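Local coordinates for aminotransferase, class V family protein (Trichomonas vaginalis, PDB 5F8V) that probably transfers the amino group between O-phospho-L-serine and 2-oxoglutarate in serine biosynthesis, using pyridoxal 5'-phosphate as cofactor, at residues P17-E22 and I261-G266; T61-P66 and S180-R185; S83-N88 and V96-T101; E157-I162 and G344-C349. All coordinates share one frame; numbering follows the deposited sequence.

Contact 1: P17-E22 and I261-G266; sequences PLECLE and IEEKGG
The flat groups of this contact are the carboxylates of Glu19 and Glu263, whose planes are turned 27° from each other. The two side chains slide past one another in opposite directions and meet oxygen to oxygen, with Glu19 OE2 3.7 Å from Glu263 OE1. Two acids this close would be expected to repel, but Arg23 NH2 forms a salt bridge with each of these same oxygens, so the pair is clamped by a shared cation. The other oxygen, Glu19 OE1, is turned to Lys264: it makes a long salt bridge of 3.9 Å to Lys264 NZ and lies equally near Lys264 CE. Trp260 NE1 adds a weak hydrogen bond to Glu19 OE1. Lys264 comes from the opposite direction; its chain bends at CB-CG (chi2 -65°) and then runs straight, carrying the ammonium group across to Glu19. Both segments lie at a helix end. Pro17 is the N-cap of helix 18-26, its O taking the N-H of Leu21 at 3.2 Å. Gly265 closes helix 248-263 in a Schellman motif, with positive phi (111°) and bonds from Gly266 N to Ile261 O and from Gly265 N to Glu262 O, both 3.1 Å. The charged patch lies at the surface, beside an apolar seam in which Pro17, Cys20 and Leu21 rest on Trp260, Ile257 and Phe253 of helix 248-263. Helix 18-26 also reaches Thr29 and Ser37 of the second subunit, while Ile261 packs against helices 46-63 and 267-286.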
loop_
_atom_site.group_PDB
_atom_site.type_symbol
_atom_site.label_atom_id
_atom_site.label_comp_id
_atom_site.label_asym_id
_atom_site.label_seq_id
_atom_site.Cartn_x
_atom_site.Cartn_y
_atom_site.Cartn_z
ATOM N N PRO A 17 -14.191 12.261 -7.259
ATOM C CA PRO A 17 -14.596 13.453 -8.016
ATOM C C PRO A 17 -13.971 13.484 -9.408
ATOM O O PRO A 17 -12.759 13.291 -9.540
ATOM C CB PRO A 17 -14.075 14.610 -7.151
ATOM C CG PRO A 17 -13.995 14.048 -5.783
ATOM C CD PRO A 17 -13.551 12.631 -5.983
ATOM N N LEU A 18 -14.797 13.692 -10.440
ATOM C CA LEU A 18 -14.315 13.690 -11.828
ATOM C C LEU A 18 -13.215 14.738 -12.055
ATOM O O LEU A 18 -12.233 14.464 -12.747
ATOM C CB LEU A 18 -15.476 13.905 -12.809
ATOM C CG LEU A 18 -15.174 13.813 -14.309
ATOM C CD1 LEU A 18 -14.476 12.511 -14.682
ATOM C CD2 LEU A 18 -16.456 13.974 -15.108
ATOM N N GLU A 19 -13.379 15.908 -11.441
ATOM C CA GLU A 19 -12.369 16.980 -11.459
ATOM C C GLU A 19 -10.993 16.468 -11.024
ATOM O O GLU A 19 -9.983 16.839 -11.610
ATOM C CB GLU A 19 -12.756 18.126 -10.507
ATOM C CG GLU A 19 -14.034 18.896 -10.829
ATOM C CD GLU A 19 -14.527 19.701 -9.627
ATOM O OE1 GLU A 19 -15.626 19.401 -9.101
ATOM O OE2 GLU A 19 -13.796 20.621 -9.189
ATOM N N CYS A 20 -10.963 15.644 -9.980
ATOM C CA CYS A 20 -9.717 15.067 -9.487
ATOM C C CYS A 20 -9.111 14.087 -10.490
ATOM O O CYS A 20 -7.903 14.091 -10.715
ATOM C CB CYS A 20 -9.925 14.400 -8.129
ATOM S SG CYS A 20 -10.383 15.560 -6.820
ATOM N N LEU A 21 -9.951 13.275 -11.120
ATOM C CA LEU A 21 -9.482 12.369 -12.167
ATOM C C LEU A 21 -8.932 13.170 -13.361
ATOM O O LEU A 21 -7.865 12.854 -13.899
ATOM C CB LEU A 21 -10.599 11.415 -12.600
ATOM C CG LEU A 21 -11.171 10.480 -11.525
ATOM C CD1 LEU A 21 -12.486 9.864 -11.980
ATOM C CD2 LEU A 21 -10.174 9.397 -11.127
ATOM N N GLU A 22 -9.648 14.226 -13.748
ATOM C CA GLU A 22 -9.224 15.082 -14.866
ATOM C C GLU A 22 -7.924 15.832 -14.568
ATOM O O GLU A 22 -7.050 15.909 -15.429
ATOM C CB GLU A 22 -10.336 16.064 -15.243
ATOM C CG GLU A 22 -11.526 15.362 -15.878
ATOM C CD GLU A 22 -12.741 16.247 -16.068
ATOM O OE1 GLU A 22 -12.874 17.275 -15.364
ATOM O OE2 GLU A 22 -13.577 15.888 -16.925
ATOM N N ILE A 261 -12.602 18.869 -1.500
ATOM C CA ILE A 261 -13.487 19.016 -0.342
ATOM C C ILE A 261 -13.493 20.460 0.166
ATOM O O ILE A 261 -14.552 20.989 0.504
ATOM C CB ILE A 261 -13.102 18.067 0.819
ATOM C CG1 ILE A 261 -13.323 16.602 0.418
ATOM C CG2 ILE A 261 -13.925 18.373 2.071
ATOM C CD1 ILE A 261 -12.736 15.597 1.385
ATOM N N GLU A 262 -12.317 21.082 0.227
ATOM C CA GLU A 262 -12.228 22.492 0.644
ATOM C C GLU A 262 -12.990 23.402 -0.317
ATOM O O GLU A 262 -13.705 24.310 0.124
ATOM C CB GLU A 262 -10.776 22.948 0.785
ATOM C CG GLU A 262 -10.072 22.312 1.966
ATOM C CD GLU A 262 -8.638 22.783 2.130
ATOM O OE1 GLU A 262 -7.870 22.765 1.145
ATOM O OE2 GLU A 262 -8.267 23.150 3.265
ATOM N N GLU A 263 -12.865 23.130 -1.617
ATOM C CA GLU A 263 -13.560 23.898 -2.662
ATOM C C GLU A 263 -15.085 23.849 -2.498
ATOM O O GLU A 263 -15.771 24.836 -2.786
ATOM C CB GLU A 263 -13.167 23.406 -4.072
ATOM C CG GLU A 263 -11.734 23.740 -4.476
ATOM C CD GLU A 263 -11.208 22.951 -5.672
ATOM O OE1 GLU A 263 -11.998 22.389 -6.464
ATOM O OE2 GLU A 263 -9.973 22.906 -5.834
ATOM N N LYS A 264 -15.597 22.708 -2.035
ATOM C CA LYS A 264 -17.040 22.508 -1.820
ATOM C C LYS A 264 -17.570 22.963 -0.447
ATOM O O LYS A 264 -18.755 22.758 -0.156
ATOM C CB LYS A 264 -17.405 21.031 -2.064
ATOM C CG LYS A 264 -17.052 20.513 -3.456
ATOM C CD LYS A 264 -17.851 21.211 -4.548
ATOM C CE LYS A 264 -17.536 20.639 -5.921
ATOM N NZ LYS A 264 -18.274 21.382 -6.980
ATOM N N GLY A 265 -16.721 23.576 0.389
ATOM C CA GLY A 265 -17.177 24.221 1.632
ATOM C C GLY A 265 -16.756 23.566 2.941
ATOM O O GLY A 265 -17.129 24.044 4.010
ATOM N N GLY A 266 -15.970 22.493 2.866
ATOM C CA GLY A 266 -15.431 21.832 4.052
ATOM C C GLY A 266 -16.289 20.678 4.522
ATOM O O GLY A 266 -17.230 20.273 3.840
#

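Contact 2: T61-P66 and S180-R185; sequences TLLQVP and SNFLSR
Leu62, in the last turn of helix 46-63, makes the first and looser touch, its CD1 lying 4.4 Å from Leu183 CD2. Leu63 carries most of the contact. Its side chain crosses those of Phe182 and Leu183 at about a right angle, and its parts divide the work: Leu63 CG sits 3.7 Å from Leu183 CD2, whereas Leu63 CD1 presses on the far end of the Phe182 ring, 3.6 Å from CZ. With CG opposite the backbone N (chi1 -166°), the end of the Phe182 ring comes up to Leu63. Leu183 CD2 also lies over one face of the ring, offset toward the rim, so that Leu63 meets the two neighbours as one apolar surface. Phe182 and Leu183 are the middle residues of a type II beta turn, Asn181 to Ser184, in the loop joining strands 174-177 and 193-199 of the central mixed sheet. Asn181 O accepts two bonds there from the same face of its plane, from Ser184 N at 3.1 Å and Ser184 OG at 2.7 Å, which secures the turn. Phe182 O in turn holds Asn203 ND2, next to the cofactor-bearing position 202. Gln64, with positive phi, is the C-prime residue of the Schellman motif ending the helix; its NE2 folds back to Thr61 O, 2.8 Å away and on a lone pair. After it Val65 turns onto Ile213 of strand 209-215.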
loop_
_atom_site.group_PDB
_atom_site.type_symbol
_atom_site.label_atom_id
_atom_site.label_comp_id
_atom_site.label_asym_id
_atom_site.label_seq_id
_atom_site.Cartn_x
_atom_site.Cartn_y
_atom_site.Cartn_z
ATOM N N THR A 61 -6.008 20.916 8.475
ATOM C CA THR A 61 -6.905 22.066 8.337
ATOM C C THR A 61 -8.355 21.606 8.175
ATOM O O THR A 61 -9.221 22.045 8.923
ATOM C CB THR A 61 -6.496 22.978 7.156
ATOM O OG1 THR A 61 -5.261 23.632 7.467
ATOM C CG2 THR A 61 -7.543 24.041 6.874
ATOM N N LEU A 62 -8.600 20.727 7.204
ATOM C CA LEU A 62 -9.933 20.175 6.949
ATOM C C LEU A 62 -10.620 19.671 8.210
ATOM O O LEU A 62 -11.767 20.004 8.471
ATOM C CB LEU A 62 -9.855 18.997 5.969
ATOM C CG LEU A 62 -9.932 19.266 4.473
ATOM C CD1 LEU A 62 -9.756 17.936 3.752
ATOM C CD2 LEU A 62 -11.258 19.922 4.104
ATOM N N LEU A 63 -9.900 18.863 8.979
ATOM C CA LEU A 63 -10.441 18.265 10.208
ATOM C C LEU A 63 -10.253 19.094 11.475
ATOM O O LEU A 63 -10.857 18.779 12.491
ATOM C CB LEU A 63 -9.806 16.897 10.442
ATOM C CG LEU A 63 -10.415 15.700 9.729
ATOM C CD1 LEU A 63 -9.416 14.551 9.774
ATOM C CD2 LEU A 63 -11.733 15.293 10.367
ATOM N N GLN A 64 -9.417 20.131 11.420
ATOM C CA GLN A 64 -8.969 20.851 12.618
ATOM C C GLN A 64 -8.443 19.860 13.645
ATOM O O GLN A 64 -8.867 19.846 14.801
ATOM C CB GLN A 64 -10.080 21.749 13.189
ATOM C CG GLN A 64 -10.477 22.895 12.268
ATOM C CD GLN A 64 -9.362 23.916 12.100
ATOM O OE1 GLN A 64 -9.200 24.812 12.934
ATOM N NE2 GLN A 64 -8.584 23.787 11.019
ATOM N N VAL A 65 -7.512 19.021 13.197
ATOM C CA VAL A 65 -6.873 18.058 14.068
ATOM C C VAL A 65 -6.007 18.860 15.053
ATOM O O VAL A 65 -5.126 19.589 14.619
ATOM C CB VAL A 65 -5.987 17.047 13.298
ATOM C CG1 VAL A 65 -5.371 16.051 14.266
ATOM C CG2 VAL A 65 -6.781 16.326 12.201
ATOM N N PRO A 66 -6.255 18.728 16.371
ATOM C CA PRO A 66 -5.412 19.472 17.326
ATOM C C PRO A 66 -3.939 19.031 17.328
ATOM O O PRO A 66 -3.617 17.914 16.915
ATOM C CB PRO A 66 -6.073 19.192 18.683
ATOM C CG PRO A 66 -7.423 18.622 18.380
ATOM C CD PRO A 66 -7.283 17.929 17.063
ATOM N N SER A 180 -15.181 4.025 6.246
ATOM C CA SER A 180 -16.284 4.348 5.338
ATOM C C SER A 180 -17.003 5.677 5.601
ATOM O O SER A 180 -17.965 5.989 4.899
ATOM C CB SER A 180 -17.292 3.197 5.344
ATOM O OG SER A 180 -17.724 2.922 6.662
ATOM N N ASN A 181 -16.570 6.462 6.590
ATOM C CA ASN A 181 -17.139 7.812 6.772
ATOM C C ASN A 181 -16.122 8.940 7.036
ATOM O O ASN A 181 -16.503 10.045 7.446
ATOM C CB ASN A 181 -18.274 7.784 7.822
ATOM C CG ASN A 181 -17.775 7.806 9.263
ATOM O OD1 ASN A 181 -16.594 7.633 9.538
ATOM N ND2 ASN A 181 -18.696 8.014 10.195
ATOM N N PHE A 182 -14.847 8.674 6.754
ATOM C CA PHE A 182 -13.779 9.638 7.023
ATOM C C PHE A 182 -13.925 10.810 6.085
ATOM O O PHE A 182 -14.039 10.613 4.875
ATOM C CB PHE A 182 -12.401 9.003 6.812
ATOM C CG PHE A 182 -11.261 9.809 7.366
ATOM C CD1 PHE A 182 -10.222 10.236 6.541
ATOM C CD2 PHE A 182 -11.206 10.109 8.719
ATOM C CE1 PHE A 182 -9.157 10.968 7.059
ATOM C CE2 PHE A 182 -10.149 10.838 9.244
ATOM C CZ PHE A 182 -9.123 11.267 8.415
ATOM N N LEU A 183 -13.927 12.014 6.652
ATOM C CA LEU A 183 -14.099 13.281 5.909
ATOM C C LEU A 183 -15.488 13.430 5.256
ATOM O O LEU A 183 -15.654 14.182 4.292
ATOM C CB LEU A 183 -12.970 13.493 4.887
ATOM C CG LEU A 183 -11.547 13.359 5.446
ATOM C CD1 LEU A 183 -10.551 13.165 4.322
ATOM C CD2 LEU A 183 -11.179 14.577 6.295
ATOM N N SER A 184 -16.480 12.728 5.809
ATOM C CA SER A 184 -17.874 12.900 5.416
ATOM C C SER A 184 -18.575 13.869 6.358
ATOM O O SER A 184 -19.710 14.252 6.097
ATOM C CB SER A 184 -18.597 11.553 5.411
ATOM O OG SER A 184 -18.849 11.096 6.727
ATOM N N ARG A 185 -17.902 14.240 7.455
ATOM C CA ARG A 185 -18.424 15.188 8.433
ATOM C C ARG A 185 -17.322 15.672 9.393
ATOM O O ARG A 185 -16.250 15.059 9.468
ATOM C CB ARG A 185 -19.559 14.552 9.238
ATOM C CG ARG A 185 -19.186 13.235 9.891
ATOM C CD ARG A 185 -20.360 12.702 10.680
ATOM N NE ARG A 185 -20.024 11.485 11.410
ATOM C CZ ARG A 185 -20.919 10.637 11.929
ATOM N NH1 ARG A 185 -22.232 10.862 11.825
ATOM N NH2 ARG A 185 -20.499 9.555 12.570
#

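Contact 3: S83-N88 and V96-T101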
loop_
_atom_site.group_PDB
_atom_site.type_symbol
_atom_site.label_atom_id
_atom_site.label_comp_id
_atom_site.label_asym_id
_atom_site.label_seq_id
_atom_site.Cartn_x
_atom_site.Cartn_y
_atom_site.Cartn_z
ATOM N N SER A 83 -4.424 -5.145 12.872
ATOM C CA SER A 83 -3.290 -5.823 13.491
ATOM C C SER A 83 -2.407 -4.846 14.264
ATOM O O SER A 83 -2.026 -5.121 15.405
ATOM C CB SER A 83 -2.454 -6.523 12.434
ATOM O OG SER A 83 -3.254 -7.347 11.615
ATOM N N ALA A 84 -2.108 -3.703 13.653
ATOM C CA ALA A 84 -1.193 -2.725 14.240
ATOM C C ALA A 84 -1.734 -2.074 15.510
ATOM O O ALA A 84 -0.958 -1.741 16.400
ATOM C CB ALA A 84 -0.804 -1.665 13.214
ATOM N N ILE A 85 -3.054 -1.912 15.611
ATOM C CA ILE A 85 -3.660 -1.250 16.770
ATOM C C ILE A 85 -3.235 -1.896 18.111
ATOM O O ILE A 85 -2.673 -1.200 18.968
ATOM C CB ILE A 85 -5.213 -1.133 16.641
ATOM C CG1 ILE A 85 -5.617 -0.128 15.536
ATOM C CG2 ILE A 85 -5.866 -0.759 17.971
ATOM C CD1 ILE A 85 -5.151 1.309 15.704
ATOM N N PRO A 86 -3.488 -3.210 18.301
ATOM C CA PRO A 86 -3.064 -3.812 19.568
ATOM C C PRO A 86 -1.546 -3.852 19.785
ATOM O O PRO A 86 -1.106 -3.626 20.912
ATOM C CB PRO A 86 -3.668 -5.228 19.522
ATOM C CG PRO A 86 -3.986 -5.479 18.088
ATOM C CD PRO A 86 -4.317 -4.138 17.516
ATOM N N PHE A 87 -0.762 -4.117 18.741
ATOM C CA PHE A 87 0.707 -4.021 18.834
ATOM C C PHE A 87 1.132 -2.692 19.455
ATOM O O PHE A 87 1.983 -2.675 20.347
ATOM C CB PHE A 87 1.394 -4.154 17.469
ATOM C CG PHE A 87 1.660 -5.563 17.053
ATOM C CD1 PHE A 87 2.592 -6.342 17.742
ATOM C CD2 PHE A 87 0.991 -6.125 15.963
ATOM C CE1 PHE A 87 2.835 -7.647 17.364
ATOM C CE2 PHE A 87 1.239 -7.433 15.582
ATOM C CZ PHE A 87 2.166 -8.193 16.281
ATOM N N ASN A 88 0.498 -1.606 19.000
ATOM C CA ASN A 88 0.871 -0.238 19.362
ATOM C C ASN A 88 0.274 0.322 20.655
ATOM O O ASN A 88 0.901 1.175 21.286
ATOM C CB ASN A 88 0.523 0.727 18.206
ATOM C CG ASN A 88 1.549 0.700 17.087
ATOM O OD1 ASN A 88 2.556 1.412 17.141
ATOM N ND2 ASN A 88 1.290 -0.097 16.049
ATOM N N VAL A 96 -8.428 -5.189 26.635
ATOM C CA VAL A 96 -8.868 -4.304 25.557
ATOM C C VAL A 96 -10.358 -4.515 25.305
ATOM O O VAL A 96 -10.847 -5.649 25.363
ATOM C CB VAL A 96 -8.088 -4.525 24.241
ATOM C CG1 VAL A 96 -6.660 -4.023 24.380
ATOM C CG2 VAL A 96 -8.133 -5.989 23.793
ATOM N N ASP A 97 -11.066 -3.419 25.025
ATOM C CA ASP A 97 -12.506 -3.462 24.767
ATOM C C ASP A 97 -12.824 -3.194 23.290
ATOM O O ASP A 97 -12.354 -2.203 22.706
ATOM C CB ASP A 97 -13.242 -2.475 25.681
ATOM C CG ASP A 97 -13.460 -3.028 27.114
ATOM O OD1 ASP A 97 -13.465 -4.262 27.308
ATOM O OD2 ASP A 97 -13.643 -2.228 28.057
ATOM N N TYR A 98 -13.619 -4.099 22.711
ATOM C CA TYR A 98 -14.113 -4.007 21.334
ATOM C C TYR A 98 -15.638 -4.008 21.351
ATOM O O TYR A 98 -16.245 -4.932 21.886
ATOM C CB TYR A 98 -13.588 -5.191 20.513
ATOM C CG TYR A 98 -12.143 -5.024 20.092
ATOM C CD1 TYR A 98 -11.823 -4.574 18.816
ATOM C CD2 TYR A 98 -11.094 -5.287 20.979
ATOM C CE1 TYR A 98 -10.513 -4.397 18.422
ATOM C CE2 TYR A 98 -9.766 -5.110 20.591
ATOM C CZ TYR A 98 -9.485 -4.665 19.310
ATOM O OH TYR A 98 -8.197 -4.478 18.894
ATOM N N LEU A 99 -16.254 -2.958 20.811
ATOM C CA LEU A 99 -17.704 -2.944 20.594
ATOM C C LEU A 99 -17.936 -3.363 19.148
ATOM O O LEU A 99 -17.515 -2.666 18.220
ATOM C CB LEU A 99 -18.303 -1.566 20.856
ATOM C CG LEU A 99 -19.800 -1.408 20.527
ATOM C CD1 LEU A 99 -20.674 -2.100 21.550
ATOM C CD2 LEU A 99 -20.186 0.058 20.399
ATOM N N CYS A 100 -18.607 -4.494 18.967
ATOM C CA CYS A 100 -18.854 -5.062 17.644
ATOM C C CYS A 100 -20.285 -4.773 17.215
ATOM O O CYS A 100 -21.221 -5.414 17.684
ATOM C CB CYS A 100 -18.578 -6.566 17.662
ATOM S SG CYS A 100 -16.889 -7.003 18.150
ATOM N N THR A 101 -20.454 -3.781 16.344
ATOM C CA THR A 101 -21.771 -3.397 15.843
ATOM C C THR A 101 -22.081 -3.982 14.460
ATOM O O THR A 101 -23.199 -3.854 13.974
ATOM C CB THR A 101 -21.902 -1.870 15.765
ATOM O OG1 THR A 101 -20.847 -1.344 14.949
ATOM C CG2 THR A 101 -21.835 -1.255 17.170
#
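Van der Waals contact joins the segments: the phenol end of Tyr98 approaches the ring of Pro86 at about a right angle, OH lying 4.1 Å from Pro86 CD, with Ile85 CG2 a little farther from the same oxygen at 4.5 Å. Both apolar groups belong to helix 78-89, kinked where Pro86 has no N-H to give to the preceding turn. Round the Tyr98 ring, Val96 CG2 lies in plane at the edge, and Tyr152 meets it with the planes about 30° apart. Hydrogen bonds serve the polar atoms: Tyr98 OH pairs with Tyr150 OH of the adjoining strand, which satisfies the buried hydroxyl beside the proline. Across the kink, Ala84 O takes two bonds from Asn88, one from N at 3.0 Å and one from ND2 at 2.8 Å; ND2 comes in from above the carbonyl plane, 41° out of it. Asn88 OD1 accepts from Tyr233 N and Arg234 NH1. Helix 78-89 carries the chain from edge strand 69-75 to the parallel strand 95-98, five places across the sheet, as in the seven-stranded mixed sheet of fold type I pyridoxal-phosphate enzymes.

Contact 4: E157-I162 and G344-C349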
loop_
_atom_site.group_PDB
_atom_site.type_symbol
_atom_site.label_atom_id
_atom_site.label_comp_id
_atom_site.label_asym_id
_atom_site.label_seq_id
_atom_site.Cartn_x
_atom_site.Cartn_y
_atom_site.Cartn_z
ATOM N N GLU A 157 -20.588 1.168 9.970
ATOM C CA GLU A 157 -20.542 -0.211 9.464
ATOM C C GLU A 157 -21.148 -0.249 8.063
ATOM O O GLU A 157 -22.332 0.015 7.874
ATOM C CB GLU A 157 -21.226 -1.186 10.425
ATOM C CG GLU A 157 -20.397 -1.484 11.665
ATOM C CD GLU A 157 -19.232 -2.440 11.439
ATOM O OE1 GLU A 157 -19.058 -2.944 10.309
ATOM O OE2 GLU A 157 -18.475 -2.715 12.407
ATOM N N THR A 158 -20.291 -0.551 7.093
ATOM C CA THR A 158 -20.565 -0.409 5.665
ATOM C C THR A 158 -21.640 -1.401 5.172
ATOM O O THR A 158 -22.506 -1.045 4.356
ATOM C CB THR A 158 -19.226 -0.583 4.893
ATOM O OG1 THR A 158 -18.205 0.174 5.562
ATOM C CG2 THR A 158 -19.291 -0.102 3.480
ATOM N N ILE A 159 -21.605 -2.624 5.691
ATOM C CA ILE A 159 -22.511 -3.692 5.245
ATOM C C ILE A 159 -23.886 -3.601 5.929
ATOM O O ILE A 159 -24.920 -3.841 5.296
ATOM C CB ILE A 159 -21.864 -5.083 5.454
ATOM C CG1 ILE A 159 -20.567 -5.176 4.644
ATOM C CG2 ILE A 159 -22.822 -6.206 5.059
ATOM C CD1 ILE A 159 -19.637 -6.289 5.082
ATOM N N GLN A 160 -23.887 -3.260 7.216
ATOM C CA GLN A 160 -25.124 -3.154 7.993
ATOM C C GLN A 160 -25.797 -1.777 7.861
ATOM O O GLN A 160 -26.998 -1.654 8.098
ATOM C CB GLN A 160 -24.857 -3.469 9.459
ATOM C CG GLN A 160 -24.567 -4.937 9.749
ATOM C CD GLN A 160 -23.167 -5.377 9.371
ATOM O OE1 GLN A 160 -22.217 -4.602 9.425
ATOM N NE2 GLN A 160 -23.035 -6.633 8.992
ATOM N N GLY A 161 -25.041 -0.753 7.483
ATOM C CA GLY A 161 -25.572 0.615 7.436
ATOM C C GLY A 161 -25.918 1.189 8.805
ATOM O O GLY A 161 -26.923 1.881 8.946
ATOM N N ILE A 162 -25.079 0.891 9.799
ATOM C CA ILE A 162 -25.220 1.398 11.182
ATOM C C ILE A 162 -24.103 2.420 11.459
ATOM O O ILE A 162 -22.934 2.074 11.390
ATOM C CB ILE A 162 -25.160 0.246 12.207
ATOM C CG1 ILE A 162 -26.309 -0.741 11.931
ATOM C CG2 ILE A 162 -25.260 0.772 13.644
ATOM C CD1 ILE A 162 -26.397 -1.920 12.874
ATOM N N GLY A 344 -29.523 -9.004 -1.081
ATOM C CA GLY A 344 -30.331 -7.798 -1.257
ATOM C C GLY A 344 -29.543 -6.667 -1.881
ATOM O O GLY A 344 -28.655 -6.904 -2.710
ATOM N N PHE A 345 -29.847 -5.435 -1.458
ATOM C CA PHE A 345 -29.353 -4.232 -2.143
ATOM C C PHE A 345 -28.676 -3.245 -1.201
ATOM O O PHE A 345 -29.000 -3.195 -0.018
ATOM C CB PHE A 345 -30.512 -3.547 -2.862
ATOM C CG PHE A 345 -31.538 -4.510 -3.380
ATOM C CD1 PHE A 345 -31.208 -5.401 -4.390
ATOM C CD2 PHE A 345 -32.820 -4.555 -2.835
ATOM C CE1 PHE A 345 -32.143 -6.309 -4.861
ATOM C CE2 PHE A 345 -33.757 -5.464 -3.303
ATOM C CZ PHE A 345 -33.418 -6.340 -4.317
ATOM N N ARG A 346 -27.754 -2.450 -1.741
ATOM C CA ARG A 346 -27.084 -1.405 -0.962
ATOM C C ARG A 346 -26.649 -0.243 -1.844
ATOM O O ARG A 346 -25.892 -0.433 -2.801
ATOM C CB ARG A 346 -25.874 -1.997 -0.224
ATOM C CG ARG A 346 -25.147 -1.038 0.723
ATOM C CD ARG A 346 -23.920 -1.667 1.387
ATOM N NE ARG A 346 -23.053 -2.354 0.430
ATOM C CZ ARG A 346 -21.889 -2.935 0.719
ATOM N NH1 ARG A 346 -21.371 -2.895 1.947
ATOM N NH2 ARG A 346 -21.214 -3.543 -0.251
ATOM N N ALA A 347 -27.136 0.957 -1.526
ATOM C CA ALA A 347 -26.613 2.176 -2.135
ATOM C C ALA A 347 -25.510 2.694 -1.229
ATOM O O ALA A 347 -25.765 3.026 -0.067
ATOM C CB ALA A 347 -27.703 3.221 -2.275
ATOM N N SER A 348 -24.287 2.727 -1.752
ATOM C CA SER A 348 -23.160 3.374 -1.088
ATOM C C SER A 348 -22.957 4.718 -1.776
ATOM O O SER A 348 -22.785 4.759 -2.992
ATOM C CB SER A 348 -21.907 2.503 -1.182
ATOM O OG SER A 348 -22.104 1.254 -0.549
ATOM N N CYS A 349 -23.031 5.804 -0.997
ATOM C CA CYS A 349 -23.012 7.184 -1.507
ATOM C C CYS A 349 -22.076 8.034 -0.659
ATOM O O CYS A 349 -22.486 8.655 0.323
ATOM C CB CYS A 349 -24.413 7.806 -1.479
ATOM S SG CYS A 349 -25.675 6.866 -2.371
#
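Arg346 projects from strand 345-348 and lays the edge of its guanidinium against the backbone at Thr158 and Ile159. Thr158 C and Ile159 N lie at that edge in the guanidinium plane, so the guanidinium points its edge at the peptide link, whose own plane stands nearly upright to it. Its NH1 gives Thr158 O a weak hydrogen bond, 3.2 Å long but nearly straight (166°), while Arg346 CD lies 3.3 Å from the same oxygen. The side chain starts extended, with CG opposite the backbone N, and bends at chi3 (48°), which swings the guanidinium round to the loop. Thr158 and Ile159 cross obliquely to it and flank NH1 with carbon: Thr158 CG2 is 3.8 Å away, Ile159 CG1 3.6 Å. The two branches of Thr158 have different tasks. CG2 faces the arginine, whereas OG1, set beside the backbone N, hydrogen-bonds to O3 of the modified lysine at position 202 and to Ser180 OG. A G1 beta bulge closes the loop at its base, Gly161 and Ile162 both facing Glu157; Gly161, with positive phi, gives its N-H to Glu157 O at 2.8 Å, and Glu157 N bonds Ile162 O at 2.9 Å. Strand 345-348 pairs with 304-307 in a two-stranded antiparallel sheet, with helix 355-367 against it. The contact thus joins this small sheet to the loop at the cofactor, the Schiff-base pyridoxal phosphate of an aminotransferase active site, where Thr158 holds the O3 oxygen.

In the fold
Contact 1 is charged and at the surface; contacts 2, 3 and 4 are buried, though 1 and 3 both reach the second subunit. Contacts 1 and 2 adjoin, Leu62 CD2 lying 3.7 Å from Ile261 CG2: the end of helix 248-263 carries charge toward helix 18-26 and packs on the end of helix 46-63. Contact 2 sets a helix end against a loop between two strands of the large mixed sheet, contact 3 a helix against one of its strands, both by apolar touch. Contact 4 alone rests on a weak hydrogen bond. It meets contact 2 at the cofactor through Ser180 OG and Thr158 OG1, 3.0 Å apart, and contact 3 where Thr101 adjoins Glu157.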